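Local coordinates for 3-dehydroshikimate dehydratase (PDB 3DX5), which catalyses the manganese-dependent dehydration of 3-dehydroshikimate to 3,4-dihydroxybenzoate, a building block of the siderophore petrobactin, at residues I125-E130 against E161-L167; M137-T143 against N166-D172. All coordinates share one frame; numbering follows the deposited sequence.

Contact 1: I125-E130 against E161-L167; sequences IRMICE and EVDHPNL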
ATOM      1  N   ILE A 125      24.206  -9.527   5.754  1.00 11.74           N
ATOM      2  CA  ILE A 125      23.963  -9.831   4.337  1.00 11.19           C
ATOM      3  C   ILE A 125      24.651 -11.158   3.971  1.00 11.30           C
ATOM      4  O   ILE A 125      24.089 -11.979   3.240  1.00 11.14           O
ATOM      5  CB  ILE A 125      24.444  -8.696   3.426  1.00 11.39           C
ATOM      6  CG1 ILE A 125      23.616  -7.424   3.674  1.00 11.87           C
ATOM      7  CG2 ILE A 125      24.336  -9.070   1.917  1.00  8.86           C
ATOM      8  CD1 ILE A 125      24.351  -6.162   3.170  1.00 13.12           C
ATOM      9  N   ARG A 126      25.865 -11.370   4.492  1.00 11.66           N
ATOM     10  CA  ARG A 126      26.614 -12.594   4.197  1.00 12.03           C
ATOM     11  C   ARG A 126      25.838 -13.813   4.695  1.00 12.25           C
ATOM     12  O   ARG A 126      25.713 -14.822   3.969  1.00 12.91           O
ATOM     13  CB  ARG A 126      28.032 -12.597   4.816  1.00 11.79           C
ATOM     14  CG  ARG A 126      28.884 -13.770   4.301  1.00 11.96           C
ATOM     15  CD  ARG A 126      30.284 -13.811   4.953  1.00 14.64           C
ATOM     16  NE  ARG A 126      31.047 -12.646   4.510  1.00 14.25           N
ATOM     17  CZ  ARG A 126      31.434 -11.649   5.291  1.00 12.21           C
ATOM     18  NH1 ARG A 126      31.154 -11.650   6.594  1.00 11.36           N
ATOM     19  NH2 ARG A 126      32.098 -10.642   4.751  1.00 10.79           N
HETATM   20  N   MSE A 127      25.312 -13.703   5.911  1.00 12.12           N
HETATM   21  CA  MSE A 127      24.491 -14.770   6.531  1.00 13.44           C
HETATM   22  C   MSE A 127      23.250 -15.084   5.718  1.00 12.97           C
HETATM   23  O   MSE A 127      22.916 -16.241   5.535  1.00 13.89           O
HETATM   24  CB  MSE A 127      24.074 -14.399   7.961  1.00 12.72           C
HETATM   25  CG  MSE A 127      25.259 -14.392   8.914  1.00 18.04           C
HETATM   26 SE   MSE A 127      24.782 -13.764  10.712  0.60 20.68          SE
HETATM   27  CE  MSE A 127      23.531 -15.214  11.095  1.00 22.69           C
ATOM     28  N   ILE A 128      22.565 -14.047   5.247  1.00 12.99           N
ATOM     29  CA  ILE A 128      21.383 -14.236   4.406  1.00 12.83           C
ATOM     30  C   ILE A 128      21.750 -14.893   3.072  1.00 12.19           C
ATOM     31  O   ILE A 128      21.025 -15.761   2.607  1.00 11.09           O
ATOM     32  CB  ILE A 128      20.634 -12.920   4.238  1.00 13.12           C
ATOM     33  CG1 ILE A 128      19.804 -12.682   5.516  1.00 13.43           C
ATOM     34  CG2 ILE A 128      19.726 -12.943   3.005  1.00 13.63           C
ATOM     35  CD1 ILE A 128      19.461 -11.233   5.706  1.00 16.47           C
ATOM     36  N   CYS A 129      22.876 -14.492   2.484  1.00 11.50           N
ATOM     37  CA  CYS A 129      23.388 -15.145   1.287  1.00 12.26           C
ATOM     38  C   CYS A 129      23.648 -16.635   1.516  1.00 11.91           C
ATOM     39  O   CYS A 129      23.302 -17.466   0.656  1.00 12.70           O
ATOM     40  CB  CYS A 129      24.672 -14.462   0.808  1.00 11.59           C
ATOM     41  SG  CYS A 129      24.321 -12.883   0.042  1.00 14.85           S
ATOM     42  N   GLU A 130      24.243 -16.984   2.654  0.50 11.95           N
ATOM     43  CA  GLU A 130      24.536 -18.387   2.939  0.50 11.85           C
ATOM     44  C   GLU A 130      23.270 -19.222   3.162  0.50 11.88           C
ATOM     45  O   GLU A 130      23.224 -20.396   2.789  0.50 11.32           O
ATOM     46  CB  GLU A 130      25.528 -18.531   4.099  0.50 12.21           C
ATOM     47  CG  GLU A 130      26.967 -18.661   3.625  0.50 14.03           C
ATOM     48  CD  GLU A 130      27.242 -20.001   2.943  0.50 14.47           C
ATOM     49  OE1 GLU A 130      27.434 -20.047   1.701  0.50 12.47           O
ATOM     50  OE2 GLU A 130      27.251 -21.016   3.667  0.50 16.37           O
ATOM     51  N   GLU A 161      32.995  -6.308   0.066  1.00 12.51           N
ATOM     52  CA  GLU A 161      33.074  -6.570   1.515  1.00 12.35           C
ATOM     53  C   GLU A 161      32.343  -7.867   1.901  1.00 12.00           C
ATOM     54  O   GLU A 161      32.808  -8.637   2.769  1.00 11.55           O
ATOM     55  CB  GLU A 161      32.520  -5.380   2.314  1.00 13.18           C
ATOM     56  CG  GLU A 161      33.361  -4.080   2.219  1.00 15.48           C
ATOM     57  CD  GLU A 161      32.592  -2.793   2.637  1.00 20.62           C
ATOM     58  OE1 GLU A 161      31.369  -2.656   2.420  1.00 20.74           O
ATOM     59  OE2 GLU A 161      33.233  -1.875   3.190  1.00 26.28           O
ATOM     60  N   VAL A 162      31.179  -8.109   1.299  1.00 11.05           N
ATOM     61  CA  VAL A 162      30.428  -9.339   1.587  1.00 10.04           C
ATOM     62  C   VAL A 162      31.159 -10.551   0.973  1.00 11.15           C
ATOM     63  O   VAL A 162      31.338 -11.597   1.638  1.00 10.91           O
ATOM     64  CB  VAL A 162      28.964  -9.275   1.071  1.00 10.47           C
ATOM     65  CG1 VAL A 162      28.273 -10.643   1.198  1.00  9.61           C
ATOM     66  CG2 VAL A 162      28.142  -8.195   1.827  1.00  7.67           C
ATOM     67  N   ASP A 163      31.563 -10.401  -0.292  1.00 10.96           N
ATOM     68  CA  ASP A 163      32.377 -11.384  -0.982  1.00 11.68           C
ATOM     69  C   ASP A 163      31.721 -12.770  -0.917  1.00 11.80           C
ATOM     70  O   ASP A 163      32.325 -13.734  -0.456  1.00 12.43           O
ATOM     71  CB  ASP A 163      33.801 -11.380  -0.379  1.00 12.42           C
ATOM     72  CG  ASP A 163      34.801 -12.120  -1.239  1.00 15.85           C
ATOM     73  OD1 ASP A 163      34.502 -12.394  -2.423  1.00 18.51           O
ATOM     74  OD2 ASP A 163      35.888 -12.446  -0.729  1.00 21.89           O
ATOM     75  N   HIS A 164      30.470 -12.867  -1.352  1.00 11.26           N
ATOM     76  CA  HIS A 164      29.770 -14.150  -1.371  1.00 11.07           C
ATOM     77  C   HIS A 164      29.208 -14.359  -2.789  1.00 10.71           C
ATOM     78  O   HIS A 164      28.691 -13.413  -3.349  1.00 10.45           O
ATOM     79  CB  HIS A 164      28.614 -14.158  -0.354  1.00 10.94           C
ATOM     80  CG  HIS A 164      28.028 -15.519  -0.137  1.00 11.07           C
ATOM     81  ND1 HIS A 164      27.167 -16.110  -1.038  1.00  9.39           N
ATOM     82  CD2 HIS A 164      28.201 -16.418   0.868  1.00 10.79           C
ATOM     83  CE1 HIS A 164      26.819 -17.308  -0.595  1.00 10.11           C
ATOM     84  NE2 HIS A 164      27.432 -17.521   0.563  1.00 12.45           N
ATOM     85  N   PRO A 165      29.304 -15.599  -3.349  1.00 10.88           N
ATOM     86  CA  PRO A 165      28.843 -15.877  -4.714  1.00 11.32           C
ATOM     87  C   PRO A 165      27.338 -15.723  -4.952  1.00 11.74           C
ATOM     88  O   PRO A 165      26.925 -15.607  -6.102  1.00 11.59           O
ATOM     89  CB  PRO A 165      29.302 -17.323  -4.972  1.00 11.03           C
ATOM     90  CG  PRO A 165      29.570 -17.903  -3.633  1.00 12.68           C
ATOM     91  CD  PRO A 165      30.068 -16.746  -2.796  1.00 10.84           C
ATOM     92  N   ASN A 166      26.518 -15.676  -3.900  1.00 11.17           N
ATOM     93  CA  ASN A 166      25.068 -15.549  -4.147  1.00 11.24           C
ATOM     94  C   ASN A 166      24.525 -14.134  -3.983  1.00 11.17           C
ATOM     95  O   ASN A 166      23.315 -13.920  -4.060  1.00 11.17           O
ATOM     96  CB  ASN A 166      24.257 -16.530  -3.300  1.00 11.47           C
ATOM     97  CG  ASN A 166      24.552 -17.957  -3.648  1.00 13.60           C
ATOM     98  OD1 ASN A 166      25.658 -18.442  -3.391  1.00 16.70           O
ATOM     99  ND2 ASN A 166      23.591 -18.639  -4.262  1.00 14.49           N
ATOM    100  N   LEU A 167      25.409 -13.171  -3.712  1.00 11.05           N
ATOM    101  CA  LEU A 167      24.974 -11.766  -3.606  1.00 10.52           C
ATOM    102  C   LEU A 167      25.033 -11.167  -4.998  1.00 10.88           C
ATOM    103  O   LEU A 167      26.096 -11.180  -5.662  1.00 10.35           O
ATOM    104  CB  LEU A 167      25.900 -10.973  -2.689  1.00 10.36           C
ATOM    105  CG  LEU A 167      25.405  -9.539  -2.496  1.00  9.31           C
ATOM    106  CD1 LEU A 167      24.033  -9.608  -1.787  1.00  6.90           C
ATOM    107  CD2 LEU A 167      26.447  -8.798  -1.659  1.00 11.18           C
TER
HETATM  108  O   HOH W   1      31.737 -14.585   2.127  1.00 34.86           O
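The imidazole of His-164 lies between Cys-129 on one face and its own neighbour Pro-165 on the other. Cys-129 CB sits 3.7 Å from the centroid of the His-164 ring, a CH-pi contact made over the face but displaced toward ND1 and CG; Pro-165 CD covers the opposite face. Both nitrogens work at the edge. In one of the two conformers modelled for Glu-130, His-164 NE2 donates to Glu-130 OE1 at 2.8 Å, a nearly straight bond (163°) close to the ring plane that uses the anti lone pair of the oxygen. That conformer bends at chi2 (-70°), which brings its carboxylate to the NE2 edge, the carboxylate and ring planes 50° apart. ND1 accepts the backbone N-H of Asn-166, so the imidazole also fastens the type I turn from His-164 to Leu-167.

The guanidinium of Arg-126, from helix 115-134, reaches the C-terminal end of helix 152-162. Arg-126 NE gives a 3.1 Å hydrogen bond to Val-162 O, near the guanidinium plane and on a lone pair of the carbonyl, while NH2 adds a weak bond to the same oxygen and lies 2.9 Å from Glu-161 O. A water links NE, weakly, to Asp-163 O, and NH1 is held by Asn-123.

Beneath these polar groups the packing is aliphatic. Ile-125 CG2 touches Val-162 CG2 at 3.9 Å and Leu-167 CD1 at 3.8 Å, while Cys-129 SG rests 3.7 Å from Leu-167 CB.

Helix 115-134 thus holds the end of helix 152-162, the next outer helix of the TIM barrel, and the turn into strand 167-172. Because ND1 accepts an N-H, it carries no proton, and the ring is probably the neutral tautomer protonated at NE2; where Glu-130 takes this conformer, its carboxylate would probably favour that tautomer.

Contact 2: M137-T143 against N166-D172; sequences MYVLLET and NLKINLD. With MN (manganese (II) ion), chain B; DHB (3,4-dihydroxybenzoic acid), chain D.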
HETATM    1  N   MSE A 137      19.591 -20.071  -4.467  0.50 13.71           N
HETATM    2  CA  MSE A 137      18.869 -18.848  -4.764  0.50 13.22           C
HETATM    3  C   MSE A 137      19.782 -17.655  -4.537  0.50 13.62           C
HETATM    4  O   MSE A 137      20.675 -17.705  -3.699  0.50 13.57           O
HETATM    5  CB  MSE A 137      17.640 -18.751  -3.856  0.50 12.86           C
HETATM    6  CG  MSE A 137      16.565 -19.803  -4.159  0.50 10.91           C
HETATM    7 SE   MSE A 137      15.217 -19.781  -2.760  0.40  7.59          SE
HETATM    8  CE  MSE A 137      14.202 -21.446  -3.168  0.50 10.15           C
ATOM      9  N   TYR A 138      19.545 -16.584  -5.287  1.00 14.19           N
ATOM     10  CA  TYR A 138      20.371 -15.387  -5.237  1.00 13.91           C
ATOM     11  C   TYR A 138      19.651 -14.281  -4.512  1.00 13.41           C
ATOM     12  O   TYR A 138      18.418 -14.091  -4.697  1.00 12.81           O
ATOM     13  CB  TYR A 138      20.748 -14.913  -6.643  1.00 14.15           C
ATOM     14  CG  TYR A 138      21.579 -15.938  -7.385  1.00 16.94           C
ATOM     15  CD1 TYR A 138      22.972 -16.008  -7.198  1.00 16.49           C
ATOM     16  CD2 TYR A 138      20.969 -16.895  -8.199  1.00 19.90           C
ATOM     17  CE1 TYR A 138      23.747 -16.980  -7.838  1.00 19.57           C
ATOM     18  CE2 TYR A 138      21.744 -17.881  -8.862  1.00 23.18           C
ATOM     19  CZ  TYR A 138      23.131 -17.889  -8.680  1.00 22.76           C
ATOM     20  OH  TYR A 138      23.889 -18.842  -9.301  1.00 28.08           O
ATOM     21  N   VAL A 139      20.438 -13.528  -3.731  1.00 11.74           N
ATOM     22  CA  VAL A 139      19.964 -12.326  -3.064  1.00 11.38           C
ATOM     23  C   VAL A 139      20.379 -11.120  -3.904  1.00 11.85           C
ATOM     24  O   VAL A 139      21.572 -10.833  -4.059  1.00 11.06           O
ATOM     25  CB  VAL A 139      20.583 -12.213  -1.631  1.00 11.67           C
ATOM     26  CG1 VAL A 139      20.163 -10.899  -0.939  1.00 11.99           C
ATOM     27  CG2 VAL A 139      20.193 -13.414  -0.821  1.00 11.08           C
ATOM     28  N   LEU A 140      19.401 -10.389  -4.431  1.00 11.76           N
ATOM     29  CA  LEU A 140      19.689  -9.198  -5.215  1.00 11.31           C
ATOM     30  C   LEU A 140      19.452  -7.946  -4.399  1.00 12.72           C
ATOM     31  O   LEU A 140      18.310  -7.679  -3.970  1.00 13.28           O
ATOM     32  CB  LEU A 140      18.794  -9.142  -6.455  1.00 11.74           C
ATOM     33  CG  LEU A 140      19.265  -9.983  -7.651  1.00 12.11           C
ATOM     34  CD1 LEU A 140      19.179 -11.517  -7.321  1.00  9.01           C
ATOM     35  CD2 LEU A 140      18.454  -9.644  -8.876  1.00  8.86           C
ATOM     36  N   LEU A 141      20.503  -7.153  -4.205  1.00 11.57           N
ATOM     37  CA  LEU A 141      20.328  -5.858  -3.577  1.00 12.41           C
ATOM     38  C   LEU A 141      19.943  -4.880  -4.649  1.00 12.10           C
ATOM     39  O   LEU A 141      20.545  -4.852  -5.732  1.00 13.01           O
ATOM     40  CB  LEU A 141      21.635  -5.382  -2.892  1.00 12.20           C
ATOM     41  CG  LEU A 141      22.224  -6.340  -1.843  1.00 14.28           C
ATOM     42  CD1 LEU A 141      23.563  -5.760  -1.302  1.00 12.32           C
ATOM     43  CD2 LEU A 141      21.245  -6.640  -0.711  1.00 13.40           C
ATOM     44  N   GLU A 142      18.940  -4.077  -4.358  1.00 11.42           N
ATOM     45  CA  GLU A 142      18.485  -3.061  -5.305  1.00 12.74           C
ATOM     46  C   GLU A 142      19.284  -1.752  -5.075  1.00 13.01           C
ATOM     47  O   GLU A 142      19.519  -1.372  -3.946  1.00 13.50           O
ATOM     48  CB  GLU A 142      16.968  -2.852  -5.137  1.00 12.11           C
ATOM     49  CG  GLU A 142      16.396  -1.877  -6.147  1.00 13.47           C
ATOM     50  CD  GLU A 142      14.915  -2.050  -6.310  1.00 14.33           C
ATOM     51  OE1 GLU A 142      14.413  -3.193  -6.250  1.00 14.68           O
ATOM     52  OE2 GLU A 142      14.256  -1.030  -6.514  1.00 16.20           O
ATOM     53  N   THR A 143      19.748  -1.105  -6.135  1.00 13.36           N
ATOM     54  CA  THR A 143      20.420   0.183  -6.015  1.00 13.02           C
ATOM     55  C   THR A 143      19.350   1.267  -5.689  1.00 14.79           C
ATOM     56  O   THR A 143      18.423   1.501  -6.481  1.00 15.04           O
ATOM     57  CB  THR A 143      21.176   0.530  -7.303  1.00 12.77           C
ATOM     58  OG1 THR A 143      20.278   0.402  -8.395  1.00 10.43           O
ATOM     59  CG2 THR A 143      22.398  -0.454  -7.558  1.00 12.05           C
ATOM     60  N   ASN A 166      26.518 -15.676  -3.900  1.00 11.17           N
ATOM     61  CA  ASN A 166      25.068 -15.549  -4.147  1.00 11.24           C
ATOM     62  C   ASN A 166      24.525 -14.134  -3.983  1.00 11.17           C
ATOM     63  O   ASN A 166      23.315 -13.920  -4.060  1.00 11.17           O
ATOM     64  CB  ASN A 166      24.257 -16.530  -3.300  1.00 11.47           C
ATOM     65  CG  ASN A 166      24.552 -17.957  -3.648  1.00 13.60           C
ATOM     66  OD1 ASN A 166      25.658 -18.442  -3.391  1.00 16.70           O
ATOM     67  ND2 ASN A 166      23.591 -18.639  -4.262  1.00 14.49           N
ATOM     68  N   LEU A 167      25.409 -13.171  -3.712  1.00 11.05           N
ATOM     69  CA  LEU A 167      24.974 -11.766  -3.606  1.00 10.52           C
ATOM     70  C   LEU A 167      25.033 -11.167  -4.998  1.00 10.88           C
ATOM     71  O   LEU A 167      26.096 -11.180  -5.662  1.00 10.35           O
ATOM     72  CB  LEU A 167      25.900 -10.973  -2.689  1.00 10.36           C
ATOM     73  CG  LEU A 167      25.405  -9.539  -2.496  1.00  9.31           C
ATOM     74  CD1 LEU A 167      24.033  -9.608  -1.787  1.00  6.90           C
ATOM     75  CD2 LEU A 167      26.447  -8.798  -1.659  1.00 11.18           C
ATOM     76  N   LYS A 168      23.903 -10.640  -5.447  1.00 10.25           N
ATOM     77  CA  LYS A 168      23.824 -10.103  -6.802  1.00 10.31           C
ATOM     78  C   LYS A 168      23.166  -8.736  -6.715  1.00 10.23           C
ATOM     79  O   LYS A 168      22.907  -8.276  -5.606  1.00  9.54           O
ATOM     80  CB  LYS A 168      23.033 -11.059  -7.683  1.00 10.08           C
ATOM     81  CG  LYS A 168      23.679 -12.456  -7.786  1.00 10.38           C
ATOM     82  CD  LYS A 168      25.005 -12.406  -8.594  1.00 13.51           C
ATOM     83  CE  LYS A 168      25.624 -13.792  -8.665  1.00 16.13           C
ATOM     84  NZ  LYS A 168      26.833 -13.767  -9.492  1.00 14.09           N
ATOM     85  N   ILE A 169      22.932  -8.093  -7.863  1.00 10.50           N
ATOM     86  CA  ILE A 169      22.373  -6.730  -7.926  1.00 10.36           C
ATOM     87  C   ILE A 169      21.108  -6.689  -8.816  1.00 10.74           C
ATOM     88  O   ILE A 169      21.085  -7.241  -9.944  1.00 10.52           O
ATOM     89  CB  ILE A 169      23.421  -5.721  -8.525  1.00 10.71           C
ATOM     90  CG1 ILE A 169      24.681  -5.589  -7.609  1.00 10.66           C
ATOM     91  CG2 ILE A 169      22.796  -4.301  -8.803  1.00 10.74           C
ATOM     92  CD1 ILE A 169      24.414  -4.920  -6.240  1.00 10.39           C
ATOM     93  N   ASN A 170      20.101  -5.963  -8.330  1.00  9.70           N
ATOM     94  CA  ASN A 170      18.998  -5.493  -9.145  1.00  9.92           C
ATOM     95  C   ASN A 170      19.303  -4.035  -9.495  1.00 10.72           C
ATOM     96  O   ASN A 170      19.231  -3.144  -8.611  1.00 10.46           O
ATOM     97  CB  ASN A 170      17.652  -5.555  -8.391  1.00  9.93           C
ATOM     98  CG  ASN A 170      16.493  -5.103  -9.279  1.00 11.38           C
ATOM     99  OD1 ASN A 170      16.555  -5.249 -10.493  1.00 11.02           O
ATOM    100  ND2 ASN A 170      15.493  -4.491  -8.692  1.00 14.37           N
ATOM    101  N   LEU A 171      19.638  -3.778 -10.767  1.00 10.82           N
ATOM    102  CA  LEU A 171      20.124  -2.440 -11.165  1.00 10.95           C
ATOM    103  C   LEU A 171      18.924  -1.545 -11.518  1.00 10.83           C
ATOM    104  O   LEU A 171      18.243  -1.768 -12.522  1.00 10.37           O
ATOM    105  CB  LEU A 171      21.099  -2.541 -12.341  1.00 10.62           C
ATOM    106  CG  LEU A 171      21.743  -1.223 -12.792  1.00 12.62           C
ATOM    107  CD1 LEU A 171      22.267  -0.418 -11.643  1.00 12.10           C
ATOM    108  CD2 LEU A 171      22.883  -1.545 -13.732  1.00 13.19           C
ATOM    109  N   ASP A 172      18.669  -0.536 -10.683  1.00 10.84           N
ATOM    110  CA  ASP A 172      17.526   0.377 -10.893  1.00 10.89           C
ATOM    111  C   ASP A 172      18.151   1.666 -11.450  1.00 11.42           C
ATOM    112  O   ASP A 172      18.735   2.466 -10.715  1.00 11.23           O
ATOM    113  CB  ASP A 172      16.796   0.565  -9.555  1.00 11.10           C
ATOM    114  CG  ASP A 172      15.519   1.398  -9.668  1.00 13.05           C
ATOM    115  OD1 ASP A 172      15.478   2.397 -10.416  1.00 12.52           O
ATOM    116  OD2 ASP A 172      14.556   1.060  -8.957  1.00 14.14           O
TER
HETATM  117 MN    MN B 287      13.095  -0.186  -8.017  1.00 13.95          MN
HETATM  118  C1  DHB D 289      10.296   0.350  -4.080  1.00 18.25           C
HETATM  119  C2  DHB D 289      11.162   0.289  -5.168  1.00 18.29           C
HETATM  120  C3  DHB D 289      11.638   1.463  -5.761  1.00 18.33           C
HETATM  121  O3  DHB D 289      12.496   1.484  -6.830  1.00 15.67           O
HETATM  122  C4  DHB D 289      11.228   2.748  -5.190  1.00 20.66           C
HETATM  123  O4  DHB D 289      11.716   3.860  -5.785  1.00 20.45           O
HETATM  124  C5  DHB D 289      10.385   2.797  -4.084  1.00 19.34           C
HETATM  125  C6  DHB D 289       9.922   1.584  -3.541  1.00 20.09           C
HETATM  126  C   DHB D 289       9.782  -0.946  -3.476  1.00 18.97           C
HETATM  127  O1  DHB D 289       9.045  -0.989  -2.485  1.00 18.58           O
HETATM  128  O2  DHB D 289      10.111  -2.105  -4.042  1.00 18.36           O
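Strands 138-142 and 167-172 are adjacent parallel staves of the TIM barrel, joined by helix 152-162 in a beta-alpha-beta unit, and their C-terminal ends reach the manganese site. The backbone ladder runs Val-139 N to Asn-166 O, Lys-168 N to Val-139 O (2.7 Å), Leu-141 N to Lys-168 O, Asn-170 N to Leu-141 O and Thr-143 N to Asn-170 O.

At the start of the ladder, Asn-166 ND2 lies over one face of the Tyr-138 ring and donates to Met-137 O at 3.1 Å, from above the carbonyl plane. Lys-168 runs alongside the same tyrosine, its CG 3.7 Å from Tyr-138 CD1. Leu-141 CG meets Leu-167 CD1 at 3.7 Å on the side facing helix 115-134.

Glu-142 and Asn-170 lie side by side on the other face. With CG anti to the backbone N (chi1 -176°) and an extended chain, Glu-142 puts OE2 2.1 Å from the manganese; its OE1 takes a weak bond from Asn-170 ND2 and a salt bridge from Arg-102. Asp-172 OD2 also binds the metal at 2.1 Å, with OD1 paired to Lys-200. Thr-143 OG1 accepts the Asp-172 backbone N-H at 3.0 Å, tying the residue just past strand 138-142 to the last of strand 167-172. His-198, Glu-253 and O3 of 3,4-dihydroxybenzoic acid complete the shell, a metal centre at the C-terminal mouth characteristic of xylose isomerase-like TIM barrels.

How the contacts relate
The centres of the two contacts lie about 10 Å apart, and Asn-166 and Leu-167 belong to both. Along the chain the segments alternate: helix 115-134 leads into strand 138-142, then helix 152-162, then strand 167-172. Contact 1 sets helix 115-134 against the end of helix 152-162 and the turn after it, while contact 2 joins the strands that follow these helices. They also touch directly, with Ile-128 CG2 3.9 Å from Val-139 CG2. Contact 1 sits about 18 Å from the chain centre, contact 2 about 8 Å. Strand 167-172 thus runs from the helical shell, where Leu-167 packs, to the manganese site at Asp-172.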